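Long-range contact in MutS2 protein (Thermus thermophilus, PDB 2ZQE), which probably acts through this Smr domain as a DNA endonuclease that suppresses homologous recombination: residues K59-F64 against T77-R82. Numbering follows the deposited sequence.
Sequences KRVESF and TVVALR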
loop_
_atom_site.group_PDB
_atom_site.type_symbol
_atom_site.label_atom_id
_atom_site.label_comp_id
_atom_site.label_asym_id
_atom_site.label_seq_id
_atom_site.Cartn_x
_atom_site.Cartn_y
_atom_site.Cartn_z
ATOM N N LYS A 59 3.110 -8.192 -9.460
ATOM C CA LYS A 59 4.171 -9.198 -9.316
ATOM C C LYS A 59 5.327 -8.805 -8.378
ATOM O O LYS A 59 6.211 -9.631 -8.098
ATOM C CB LYS A 59 4.687 -9.619 -10.693
ATOM C CG LYS A 59 3.653 -10.432 -11.458
ATOM C CD LYS A 59 4.133 -10.803 -12.854
ATOM C CE LYS A 59 3.143 -11.758 -13.529
ATOM N NZ LYS A 59 1.856 -11.081 -13.837
ATOM N N ARG A 60 5.322 -7.560 -7.900
ATOM C CA ARG A 60 6.314 -7.094 -6.931
ATOM C C ARG A 60 5.932 -7.431 -5.499
ATOM O O ARG A 60 6.729 -7.221 -4.581
ATOM C CB ARG A 60 6.517 -5.588 -7.047
ATOM C CG ARG A 60 7.187 -5.204 -8.352
ATOM C CD ARG A 60 7.100 -3.721 -8.603
ATOM N NE ARG A 60 5.710 -3.281 -8.721
ATOM C CZ ARG A 60 5.347 -2.064 -9.113
ATOM N NH1 ARG A 60 6.282 -1.175 -9.435
ATOM N NH2 ARG A 60 4.062 -1.733 -9.189
ATOM N N VAL A 61 4.709 -7.926 -5.320
ATOM C CA VAL A 61 4.134 -8.141 -3.986
ATOM C C VAL A 61 4.150 -9.623 -3.625
ATOM O O VAL A 61 3.674 -10.467 -4.392
ATOM C CB VAL A 61 2.670 -7.619 -3.929
ATOM C CG1 VAL A 61 2.010 -7.937 -2.590
ATOM C CG2 VAL A 61 2.621 -6.129 -4.223
ATOM N N GLU A 62 4.691 -9.930 -2.448
ATOM C CA GLU A 62 4.599 -11.280 -1.908
ATOM C C GLU A 62 3.264 -11.471 -1.183
ATOM O O GLU A 62 2.544 -12.433 -1.434
ATOM C CB GLU A 62 5.763 -11.574 -0.985
ATOM C CG GLU A 62 5.737 -12.995 -0.463
ATOM C CD GLU A 62 7.015 -13.379 0.219
ATOM O OE1 GLU A 62 7.285 -12.828 1.313
ATOM O OE2 GLU A 62 7.732 -14.244 -0.340
ATOM N N SER A 63 2.951 -10.560 -0.264
ATOM C CA SER A 63 1.673 -10.630 0.444
ATOM C C SER A 63 1.313 -9.249 0.973
ATOM O O SER A 63 2.147 -8.343 0.972
ATOM C CB SER A 63 1.742 -11.652 1.585
ATOM O OG SER A 63 2.695 -11.267 2.574
ATOM N N PHE A 64 0.061 -9.074 1.364
ATOM C CA PHE A 64 -0.353 -7.815 1.986
ATOM C C PHE A 64 -1.482 -8.090 2.954
ATOM O O PHE A 64 -2.164 -9.118 2.845
ATOM C CB PHE A 64 -0.796 -6.796 0.922
ATOM C CG PHE A 64 -2.047 -7.205 0.198
ATOM C CD1 PHE A 64 -3.302 -6.917 0.735
ATOM C CD2 PHE A 64 -1.971 -7.897 -1.010
ATOM C CE1 PHE A 64 -4.477 -7.312 0.070
ATOM C CE2 PHE A 64 -3.127 -8.292 -1.671
ATOM C CZ PHE A 64 -4.377 -8.003 -1.131
ATOM N N THR A 77 -2.422 -0.467 4.599
ATOM C CA THR A 77 -2.119 -1.780 4.032
ATOM C C THR A 77 -0.622 -2.005 4.134
ATOM O O THR A 77 0.187 -1.209 3.643
ATOM C CB THR A 77 -2.560 -1.905 2.553
ATOM O OG1 THR A 77 -3.976 -1.776 2.465
ATOM C CG2 THR A 77 -2.161 -3.282 2.012
ATOM N N VAL A 78 -0.259 -3.106 4.786
ATOM C CA VAL A 78 1.139 -3.461 4.977
ATOM C C VAL A 78 1.529 -4.484 3.921
ATOM O O VAL A 78 0.952 -5.561 3.859
ATOM C CB VAL A 78 1.348 -4.049 6.392
ATOM C CG1 VAL A 78 2.826 -4.337 6.643
ATOM C CG2 VAL A 78 0.814 -3.073 7.435
ATOM N N VAL A 79 2.514 -4.116 3.106
ATOM C CA VAL A 79 2.931 -4.922 1.954
ATOM C C VAL A 79 4.276 -5.592 2.219
ATOM O O VAL A 79 5.256 -4.924 2.566
ATOM C CB VAL A 79 3.031 -4.041 0.664
ATOM C CG1 VAL A 79 3.373 -4.889 -0.554
ATOM C CG2 VAL A 79 1.713 -3.250 0.405
ATOM N N ALA A 80 4.304 -6.913 2.060
ATOM C CA ALA A 80 5.551 -7.668 2.037
ATOM C C ALA A 80 6.011 -7.762 0.594
ATOM O O ALA A 80 5.307 -8.311 -0.261
ATOM C CB ALA A 80 5.348 -9.050 2.607
ATOM N N LEU A 81 7.209 -7.264 0.330
ATOM C CA LEU A 81 7.726 -7.197 -1.027
ATOM C C LEU A 81 8.489 -8.454 -1.412
ATOM O O LEU A 81 9.127 -9.091 -0.565
ATOM C CB LEU A 81 8.642 -5.974 -1.154
ATOM C CG LEU A 81 7.954 -4.639 -0.827
ATOM C CD1 LEU A 81 8.954 -3.561 -0.477
ATOM C CD2 LEU A 81 7.070 -4.222 -1.993
ATOM N N ARG A 82 8.436 -8.811 -2.686
ATOM C CA ARG A 82 9.349 -9.839 -3.161
ATOM C C ARG A 82 10.779 -9.281 -3.147
ATOM O O ARG A 82 10.994 -8.103 -3.458
ATOM C CB ARG A 82 8.931 -10.381 -4.527
ATOM C CG ARG A 82 7.964 -11.550 -4.376
ATOM C CD ARG A 82 7.210 -11.826 -5.641
ATOM N NE ARG A 82 7.639 -13.055 -6.307
ATOM C CZ ARG A 82 8.485 -13.113 -7.330
ATOM N NH1 ARG A 82 9.036 -12.002 -7.816
ATOM N NH2 ARG A 82 8.787 -14.287 -7.865
#
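Ala80 O receives two backbone donors from consecutive residues, Glu62 N at 2.8 Å and Ser63 N at 3.3 Å, which defines a classic beta bulge in this antiparallel pairing. The Glu62 bond is the shorter and lies in the carbonyl plane, yet it is more bent at hydrogen (146°) than the Ser63 bond. Ala80 N returns a bond to Ser63 O, closing the Ser63–Ala80 hydrogen-bonded pair. Past the bulge, where the register has slipped by one residue, Arg82 N meets Arg60 O at 3.0 Å, nearly straight at hydrogen (169°) but from above the carbonyl plane. In the other direction the Phe64–Val79 non-hydrogen-bonded pair carries a CA-H...O contact, Phe64 CA to Val78 O at 3.2 Å.

Ser63 OG rests 3.5 Å from Ala80 CB on one sheet face; on the face of Phe64 and Val79, chi1 of 66° sets the Phe64 ring between backbone N and carbonyl carbon, leading away from strand 76-81, and Thr77 CG2 lies 3.9 Å from Phe64 CB. Beyond the corner at Glu62, both Val61 methyls touch Val79 CG1. Arg82 runs alongside 59-62, its CD 3.4 Å from Lys59 O and its CG against Glu62 CB.

Phe64, Val61 and Thr77 reach Leu55 of helix 46-57, while Leu81 packs on Leu25 of helix 14-30. Arg60 forms salt bridges with Asp58 and with Asp22 and Glu26 of helix 14-30. The hairpin forms one side of the four-stranded Smr sheet, 61-66 outermost and 76-81 bonded onward to 35-39.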